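Local coordinates for protein taurine dioxygenase (Burkholderia ambifaria, PDB 5VN6) that probably catalyses the iron- and 2-oxoglutarate-dependent oxygenation of taurine, as a member of the TfdA dioxygenase family, at residues A[27-41]-A[61-73]. Sequence-based numbering, arbitrary orientation.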
ATOM      1  N   LEU A  27     -18.590 -21.667  -5.213  1.00 51.21           N
ATOM      2  CA  LEU A  27     -17.777 -21.883  -6.402  1.00 51.36           C
ATOM      3  C   LEU A  27     -18.050 -23.243  -7.006  1.00 51.67           C
ATOM      4  O   LEU A  27     -17.951 -23.406  -8.224  1.00 59.13           O
ATOM      5  CB  LEU A  27     -16.290 -21.726  -6.074  1.00 50.04           C
ATOM      6  CG  LEU A  27     -15.871 -20.272  -5.845  1.00 51.08           C
ATOM      7  CD1 LEU A  27     -14.361 -20.151  -5.691  1.00 52.25           C
ATOM      8  CD2 LEU A  27     -16.375 -19.395  -6.998  1.00 50.60           C
ATOM      9  N   ALA A  28     -18.409 -24.223  -6.168  1.00 48.49           N
ATOM     10  CA  ALA A  28     -18.731 -25.561  -6.660  1.00 53.24           C
ATOM     11  C   ALA A  28     -19.862 -25.520  -7.675  1.00 55.73           C
ATOM     12  O   ALA A  28     -19.869 -26.293  -8.643  1.00 54.95           O
ATOM     13  CB  ALA A  28     -19.108 -26.483  -5.498  1.00 47.97           C
ATOM     14  N   ASP A  29     -20.848 -24.648  -7.451  1.00 52.08           N
ATOM     15  CA  ASP A  29     -21.983 -24.587  -8.361  1.00 53.87           C
ATOM     16  C   ASP A  29     -21.579 -24.048  -9.730  1.00 55.64           C
ATOM     17  O   ASP A  29     -22.214 -24.381 -10.733  1.00 59.90           O
ATOM     18  CB  ASP A  29     -23.101 -23.746  -7.744  1.00 59.12           C
ATOM     19  CG  ASP A  29     -23.671 -24.367  -6.474  1.00 64.15           C
ATOM     20  OD1 ASP A  29     -23.507 -25.589  -6.258  1.00 67.57           O
ATOM     21  OD2 ASP A  29     -24.298 -23.632  -5.688  1.00 66.10           O
ATOM     22  N   ALA A  30     -20.538 -23.215  -9.796  1.00 54.00           N
ATOM     23  CA  ALA A  30     -20.112 -22.655 -11.073  1.00 49.20           C
ATOM     24  C   ALA A  30     -19.444 -23.686 -11.970  1.00 55.28           C
ATOM     25  O   ALA A  30     -19.248 -23.422 -13.162  1.00 52.47           O
ATOM     26  CB  ALA A  30     -19.171 -21.479 -10.854  1.00 42.85           C
ATOM     27  N   VAL A  31     -19.058 -24.839 -11.429  1.00 56.66           N
ATOM     28  CA  VAL A  31     -18.478 -25.871 -12.279  1.00 59.34           C
ATOM     29  C   VAL A  31     -19.466 -26.291 -13.363  1.00 60.16           C
ATOM     30  O   VAL A  31     -19.108 -26.380 -14.542  1.00 61.54           O
ATOM     31  CB  VAL A  31     -18.007 -27.064 -11.431  1.00 62.34           C
ATOM     32  CG1 VAL A  31     -17.400 -28.124 -12.331  1.00 67.25           C
ATOM     33  CG2 VAL A  31     -16.974 -26.587 -10.404  1.00 57.35           C
ATOM     34  N   HIS A  32     -20.732 -26.525 -12.988  1.00 57.05           N
ATOM     35  CA  HIS A  32     -21.735 -27.053 -13.908  1.00 63.59           C
ATOM     36  C   HIS A  32     -22.794 -26.044 -14.329  1.00 65.38           C
ATOM     37  O   HIS A  32     -23.532 -26.318 -15.282  1.00 69.60           O
ATOM     38  CB  HIS A  32     -22.425 -28.278 -13.292  1.00 67.77           C
ATOM     39  CG  HIS A  32     -21.464 -29.288 -12.750  1.00 72.67           C
ATOM     40  ND1 HIS A  32     -21.145 -29.368 -11.409  1.00 74.31           N
ATOM     41  CD2 HIS A  32     -20.730 -30.242 -13.369  1.00 72.45           C
ATOM     42  CE1 HIS A  32     -20.263 -30.333 -11.226  1.00 72.32           C
ATOM     43  NE2 HIS A  32     -19.994 -30.879 -12.400  1.00 73.87           N
ATOM     44  N   ASP A  33     -22.907 -24.901 -13.647  1.00 56.55           N
ATOM     45  CA  ASP A  33     -23.871 -23.864 -14.022  1.00 59.91           C
ATOM     46  C   ASP A  33     -23.152 -22.872 -14.931  1.00 57.10           C
ATOM     47  O   ASP A  33     -22.376 -22.031 -14.468  1.00 55.81           O
ATOM     48  CB  ASP A  33     -24.454 -23.191 -12.783  1.00 66.30           C
ATOM     49  CG  ASP A  33     -25.540 -22.173 -13.113  1.00 71.24           C
ATOM     50  OD1 ASP A  33     -25.735 -21.861 -14.303  1.00 74.35           O
ATOM     51  OD2 ASP A  33     -26.209 -21.682 -12.178  1.00 71.17           O
ATOM     52  N   ASP A  34     -23.422 -22.976 -16.237  1.00 59.95           N
ATOM     53  CA  ASP A  34     -22.749 -22.140 -17.229  1.00 58.02           C
ATOM     54  C   ASP A  34     -23.116 -20.671 -17.082  1.00 51.97           C
ATOM     55  O   ASP A  34     -22.283 -19.795 -17.340  1.00 49.94           O
ATOM     56  CB  ASP A  34     -23.077 -22.633 -18.641  1.00 65.52           C
ATOM     57  CG  ASP A  34     -22.413 -23.954 -18.963  1.00 72.53           C
ATOM     58  OD1 ASP A  34     -21.661 -24.474 -18.113  1.00 73.42           O
ATOM     59  OD2 ASP A  34     -22.643 -24.474 -20.073  1.00 80.77           O
ATOM     60  N   GLY A  35     -24.369 -20.377 -16.738  1.00 56.70           N
ATOM     61  CA  GLY A  35     -24.753 -18.993 -16.515  1.00 56.62           C
ATOM     62  C   GLY A  35     -24.032 -18.379 -15.330  1.00 55.53           C
ATOM     63  O   GLY A  35     -23.492 -17.271 -15.423  1.00 53.16           O
ATOM     64  N   LEU A  36     -23.953 -19.116 -14.217  1.00 56.41           N
ATOM     65  CA  LEU A  36     -23.233 -18.594 -13.061  1.00 50.34           C
ATOM     66  C   LEU A  36     -21.765 -18.363 -13.398  1.00 49.54           C
ATOM     67  O   LEU A  36     -21.190 -17.329 -13.031  1.00 46.19           O
ATOM     68  CB  LEU A  36     -23.374 -19.536 -11.863  1.00 51.64           C
ATOM     69  CG  LEU A  36     -22.527 -19.119 -10.648  1.00 49.18           C
ATOM     70  CD1 LEU A  36     -22.902 -17.716 -10.181  1.00 50.39           C
ATOM     71  CD2 LEU A  36     -22.659 -20.096  -9.501  1.00 47.44           C
ATOM     72  N   PHE A  37     -21.139 -19.302 -14.113  1.00 53.16           N
ATOM     73  CA  PHE A  37     -19.733 -19.103 -14.449  1.00 50.55           C
ATOM     74  C   PHE A  37     -19.536 -17.907 -15.368  1.00 45.33           C
ATOM     75  O   PHE A  37     -18.550 -17.175 -15.224  1.00 43.82           O
ATOM     76  CB  PHE A  37     -19.110 -20.330 -15.112  1.00 55.42           C
ATOM     77  CG  PHE A  37     -17.676 -20.097 -15.454  1.00 52.50           C
ATOM     78  CD1 PHE A  37     -16.729 -20.063 -14.452  1.00 39.28           C
ATOM     79  CD2 PHE A  37     -17.289 -19.810 -16.751  1.00 56.60           C
ATOM     80  CE1 PHE A  37     -15.412 -19.795 -14.727  1.00 47.29           C
ATOM     81  CE2 PHE A  37     -15.968 -19.538 -17.041  1.00 56.74           C
ATOM     82  CZ  PHE A  37     -15.026 -19.530 -16.026  1.00 54.06           C
ATOM     83  N   ALA A  38     -20.420 -17.735 -16.358  1.00 50.92           N
ATOM     84  CA  ALA A  38     -20.319 -16.589 -17.259  1.00 52.72           C
ATOM     85  C   ALA A  38     -20.307 -15.270 -16.490  1.00 54.39           C
ATOM     86  O   ALA A  38     -19.472 -14.393 -16.749  1.00 51.02           O
ATOM     87  CB  ALA A  38     -21.468 -16.615 -18.271  1.00 48.35           C
ATOM     88  N   GLU A  39     -21.219 -15.121 -15.528  1.00 55.21           N
ATOM     89  CA  GLU A  39     -21.273 -13.889 -14.748  1.00 57.21           C
ATOM     90  C   GLU A  39     -19.998 -13.681 -13.930  1.00 50.33           C
ATOM     91  O   GLU A  39     -19.444 -12.577 -13.897  1.00 47.99           O
ATOM     92  CB  GLU A  39     -22.502 -13.904 -13.844  1.00 62.20           C
ATOM     93  CG  GLU A  39     -23.593 -12.935 -14.277  1.00 73.38           C
ATOM     94  CD  GLU A  39     -23.176 -11.473 -14.172  1.00 78.93           C
ATOM     95  OE1 GLU A  39     -23.040 -10.821 -15.228  1.00 83.44           O
ATOM     96  OE2 GLU A  39     -22.983 -10.976 -13.039  1.00 76.24           O
ATOM     97  N   ILE A  40     -19.515 -14.734 -13.267  1.00 48.14           N
ATOM     98  CA  ILE A  40     -18.267 -14.637 -12.519  1.00 47.48           C
ATOM     99  C   ILE A  40     -17.136 -14.187 -13.431  1.00 44.57           C
ATOM    100  O   ILE A  40     -16.315 -13.339 -13.061  1.00 41.18           O
ATOM    101  CB  ILE A  40     -17.947 -15.987 -11.855  1.00 46.16           C
ATOM    102  CG1 ILE A  40     -19.015 -16.334 -10.811  1.00 45.28           C
ATOM    103  CG2 ILE A  40     -16.547 -15.963 -11.253  1.00 41.27           C
ATOM    104  CD1 ILE A  40     -18.751 -17.648 -10.074  1.00 51.16           C
ATOM    105  N   ARG A  41     -17.072 -14.755 -14.636  1.00 45.30           N
ATOM    106  CA  ARG A  41     -16.053 -14.340 -15.592  1.00 44.33           C
ATOM    107  C   ARG A  41     -16.213 -12.870 -15.958  1.00 44.30           C
ATOM    108  O   ARG A  41     -15.229 -12.116 -16.005  1.00 38.29           O
ATOM    109  CB  ARG A  41     -16.114 -15.222 -16.832  1.00 46.62           C
ATOM    110  CG  ARG A  41     -15.214 -14.758 -17.925  1.00 48.83           C
ATOM    111  CD  ARG A  41     -15.186 -15.752 -19.080  1.00 56.80           C
ATOM    112  NE  ARG A  41     -14.367 -15.213 -20.154  1.00 58.95           N
ATOM    113  CZ  ARG A  41     -14.790 -14.290 -21.011  1.00 63.50           C
ATOM    114  NH1 ARG A  41     -16.036 -13.833 -20.938  1.00 56.20           N
ATOM    115  NH2 ARG A  41     -13.974 -13.833 -21.953  1.00 67.66           N
ATOM    116  N   GLU A  61     -13.116 -29.830  -6.903  1.00 52.40           N
ATOM    117  CA  GLU A  61     -13.942 -28.683  -7.284  1.00 54.75           C
ATOM    118  C   GLU A  61     -13.108 -27.419  -7.484  1.00 48.25           C
ATOM    119  O   GLU A  61     -13.369 -26.646  -8.415  1.00 46.14           O
ATOM    120  CB  GLU A  61     -15.042 -28.437  -6.249  1.00 58.89           C
ATOM    121  CG  GLU A  61     -16.007 -29.601  -6.094  1.00 67.91           C
ATOM    122  CD  GLU A  61     -17.008 -29.396  -4.973  1.00 69.81           C
ATOM    123  OE1 GLU A  61     -16.641 -28.796  -3.944  1.00 66.24           O
ATOM    124  OE2 GLU A  61     -18.162 -29.859  -5.116  1.00 74.11           O
ATOM    125  N   HIS A  62     -12.105 -27.192  -6.627  1.00 50.58           N
ATOM    126  CA  HIS A  62     -11.193 -26.059  -6.812  1.00 49.35           C
ATOM    127  C   HIS A  62     -10.519 -26.138  -8.175  1.00 51.33           C
ATOM    128  O   HIS A  62     -10.456 -25.148  -8.917  1.00 46.98           O
ATOM    129  CB  HIS A  62     -10.146 -26.053  -5.682  1.00 48.07           C
ATOM    130  CG  HIS A  62      -9.166 -24.912  -5.726  1.00 42.53           C
ATOM    131  ND1 HIS A  62      -8.285 -24.661  -4.691  1.00 41.90           N
ATOM    132  CD2 HIS A  62      -8.921 -23.964  -6.664  1.00 40.85           C
ATOM    133  CE1 HIS A  62      -7.538 -23.613  -4.992  1.00 38.36           C
ATOM    134  NE2 HIS A  62      -7.902 -23.172  -6.185  1.00 40.55           N
ATOM    135  N   VAL A  63     -10.015 -27.325  -8.517  1.00 51.02           N
ATOM    136  CA  VAL A  63      -9.354 -27.540  -9.795  1.00 50.92           C
ATOM    137  C   VAL A  63     -10.346 -27.381 -10.943  1.00 47.42           C
ATOM    138  O   VAL A  63     -10.077 -26.680 -11.922  1.00 45.04           O
ATOM    139  CB  VAL A  63      -8.697 -28.933  -9.794  1.00 61.71           C
ATOM    140  CG1 VAL A  63      -8.475 -29.441 -11.205  1.00 43.85           C
ATOM    141  CG2 VAL A  63      -7.383 -28.881  -9.016  1.00 66.38           C
ATOM    142  N   ALA A  64     -11.510 -28.024 -10.835  1.00 46.60           N
ATOM    143  CA  ALA A  64     -12.496 -27.966 -11.910  1.00 51.72           C
ATOM    144  C   ALA A  64     -13.054 -26.556 -12.106  1.00 49.68           C
ATOM    145  O   ALA A  64     -13.384 -26.177 -13.237  1.00 46.53           O
ATOM    146  CB  ALA A  64     -13.627 -28.953 -11.640  1.00 47.53           C
ATOM    147  N   PHE A  65     -13.178 -25.768 -11.034  1.00 48.71           N
ATOM    148  CA  PHE A  65     -13.602 -24.382 -11.216  1.00 46.80           C
ATOM    149  C   PHE A  65     -12.552 -23.591 -11.983  1.00 41.10           C
ATOM    150  O   PHE A  65     -12.883 -22.851 -12.917  1.00 46.63           O
ATOM    151  CB  PHE A  65     -13.897 -23.714  -9.869  1.00 49.96           C
ATOM    152  CG  PHE A  65     -14.108 -22.214  -9.965  1.00 50.51           C
ATOM    153  CD1 PHE A  65     -15.291 -21.695 -10.471  1.00 51.80           C
ATOM    154  CD2 PHE A  65     -13.115 -21.325  -9.563  1.00 48.62           C
ATOM    155  CE1 PHE A  65     -15.484 -20.312 -10.569  1.00 45.79           C
ATOM    156  CE2 PHE A  65     -13.309 -19.948  -9.655  1.00 46.83           C
ATOM    157  CZ  PHE A  65     -14.504 -19.444 -10.159  1.00 37.94           C
ATOM    158  N   ALA A  66     -11.277 -23.727 -11.598  1.00 41.27           N
ATOM    159  CA  ALA A  66     -10.219 -22.970 -12.263  1.00 36.07           C
ATOM    160  C   ALA A  66     -10.087 -23.365 -13.725  1.00 39.65           C
ATOM    161  O   ALA A  66      -9.762 -22.531 -14.576  1.00 42.70           O
ATOM    162  CB  ALA A  66      -8.893 -23.183 -11.549  1.00 35.65           C
ATOM    163  N   ARG A  67     -10.341 -24.638 -14.022  1.00 41.70           N
ATOM    164  CA  ARG A  67     -10.240 -25.163 -15.375  1.00 47.02           C
ATOM    165  C   ARG A  67     -11.259 -24.514 -16.316  1.00 50.35           C
ATOM    166  O   ARG A  67     -11.038 -24.452 -17.528  1.00 52.99           O
ATOM    167  CB  ARG A  67     -10.427 -26.681 -15.291  1.00 47.82           C
ATOM    168  CG  ARG A  67     -10.457 -27.404 -16.573  1.00 56.24           C
ATOM    169  CD  ARG A  67      -9.092 -27.438 -17.190  1.00 55.08           C
ATOM    170  NE  ARG A  67      -9.184 -28.150 -18.453  1.00 59.24           N
ATOM    171  CZ  ARG A  67      -9.651 -27.601 -19.565  1.00 65.93           C
ATOM    172  NH1 ARG A  67     -10.056 -26.332 -19.549  1.00 62.41           N
ATOM    173  NH2 ARG A  67      -9.723 -28.317 -20.685  1.00 66.45           N
ATOM    174  N   ARG A  68     -12.369 -24.014 -15.774  1.00 52.28           N
ATOM    175  CA  ARG A  68     -13.335 -23.247 -16.557  1.00 49.46           C
ATOM    176  C   ARG A  68     -12.739 -21.995 -17.197  1.00 49.78           C
ATOM    177  O   ARG A  68     -13.315 -21.472 -18.154  1.00 47.10           O
ATOM    178  CB  ARG A  68     -14.501 -22.839 -15.664  1.00 47.48           C
ATOM    179  CG  ARG A  68     -15.354 -23.966 -15.183  1.00 48.02           C
ATOM    180  CD  ARG A  68     -16.341 -24.326 -16.244  1.00 59.68           C
ATOM    181  NE  ARG A  68     -17.711 -24.098 -15.806  1.00 63.64           N
ATOM    182  CZ  ARG A  68     -18.728 -23.875 -16.630  1.00 72.35           C
ATOM    183  NH1 ARG A  68     -18.536 -23.847 -17.942  1.00 74.11           N
ATOM    184  NH2 ARG A  68     -19.943 -23.686 -16.139  1.00 75.45           N
ATOM    185  N   PHE A  69     -11.638 -21.456 -16.662  1.00 47.34           N
ATOM    186  CA  PHE A  69     -10.996 -20.304 -17.286  1.00 48.39           C
ATOM    187  C   PHE A  69     -10.037 -20.691 -18.409  1.00 55.49           C
ATOM    188  O   PHE A  69      -9.665 -19.829 -19.217  1.00 54.05           O
ATOM    189  CB  PHE A  69     -10.242 -19.476 -16.245  1.00 46.07           C
ATOM    190  CG  PHE A  69     -11.138 -18.778 -15.258  1.00 42.59           C
ATOM    191  CD1 PHE A  69     -11.303 -19.279 -13.979  1.00 41.63           C
ATOM    192  CD2 PHE A  69     -11.834 -17.637 -15.626  1.00 38.66           C
ATOM    193  CE1 PHE A  69     -12.127 -18.639 -13.068  1.00 47.83           C
ATOM    194  CE2 PHE A  69     -12.670 -16.993 -14.732  1.00 41.14           C
ATOM    195  CZ  PHE A  69     -12.815 -17.490 -13.441  1.00 43.84           C
ATOM    196  N   GLY A  70      -9.605 -21.936 -18.446  1.00 55.42           N
ATOM    197  CA  GLY A  70      -8.679 -22.411 -19.455  1.00 56.56           C
ATOM    198  C   GLY A  70      -7.848 -23.537 -18.879  1.00 55.74           C
ATOM    199  O   GLY A  70      -7.957 -23.878 -17.705  1.00 54.93           O
ATOM    200  N   GLU A  71      -6.998 -24.102 -19.736  1.00 57.12           N
ATOM    201  CA  GLU A  71      -6.072 -25.128 -19.281  1.00 49.97           C
ATOM    202  C   GLU A  71      -5.250 -24.605 -18.106  1.00 52.71           C
ATOM    203  O   GLU A  71      -4.932 -23.416 -18.018  1.00 50.42           O
ATOM    204  CB  GLU A  71      -5.146 -25.553 -20.426  1.00 51.18           C
ATOM    205  N   LEU A  72      -4.907 -25.506 -17.198  1.00 50.38           N
ATOM    206  CA  LEU A  72      -4.180 -25.170 -15.990  1.00 48.70           C
ATOM    207  C   LEU A  72      -2.693 -25.444 -16.188  1.00 53.60           C
ATOM    208  O   LEU A  72      -2.302 -26.342 -16.940  1.00 56.12           O
ATOM    209  CB  LEU A  72      -4.713 -25.982 -14.806  1.00 51.38           C
ATOM    210  CG  LEU A  72      -6.215 -25.899 -14.542  1.00 52.74           C
ATOM    211  CD1 LEU A  72      -6.590 -26.730 -13.326  1.00 54.99           C
ATOM    212  CD2 LEU A  72      -6.640 -24.445 -14.347  1.00 42.83           C
ATOM    213  N   GLU A  73      -1.859 -24.665 -15.506  1.00 48.21           N
ATOM    214  CA  GLU A  73      -0.423 -24.918 -15.547  1.00 56.12           C
ATOM    215  C   GLU A  73      -0.122 -26.194 -14.764  1.00 61.19           C
ATOM    216  O   GLU A  73      -0.490 -26.306 -13.592  1.00 61.87           O
ATOM    217  CB  GLU A  73       0.343 -23.724 -14.979  1.00 57.68           C
ATOM    218  CG  GLU A  73       0.114 -22.430 -15.763  1.00 74.79           C
ATOM    219  CD  GLU A  73       1.107 -21.322 -15.424  1.00 86.52           C
ATOM    220  OE1 GLU A  73       1.815 -20.850 -16.347  1.00 85.20           O
ATOM    221  OE2 GLU A  73       1.183 -20.928 -14.238  1.00 91.22           O
TER
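The Phe37 ring carries Arg68 CB over one face, 3.5 Å from the ring centroid in a CH-pi contact, while Phe65 CE1 reaches its edge. Phe37 in turn points its own edge at the face of Phe69, an edge-to-face pair with centroids 4.9 Å apart and planes at 63°, in which CZ stands over the middle of the Phe69 ring. On the Phe65 ring, Leu27 CD2 covers one face at 4.0 Å from the centroid, and Ala30 CB and Ile40 CG2 border the rim. The guanidinium of Arg68 has Phe37 CB over one face and Val31 O, without a hydrogen bond, over the other; at its edge lie Ala30 O and, tilted from the plane, Asp34 OD1. Phe65 is thus a knob in a hole formed by Leu27, Ala30, Phe37 and Ile40; with CG anti to the backbone N (chi1 170°), its ring is carried off its own helix into that hole. Val31 extends the apolar seam, its CG1 lying 3.9 Å from Ala64 CB. Helices 27-32 and 61-67 cross here at 52°, with helix 34-47 alongside, and Phe65 and Phe69 reach from this helical layer to Ile258 of strand 256-260 in the mixed sheet of the cupin-type fold. Side-on, Arg68 NE and NH2 both donate to Ala30 O, each at 3.1 Å, which probably limits rotation of the guanidinium. Bends at chi2 and chi3 run the arginine past Phe37 toward its CB, and NH2 also forms a salt bridge to Asp34 OD1 at 2.7 Å, approaching on the anti side but out of the carboxylate plane, with a weak second bond from NH1.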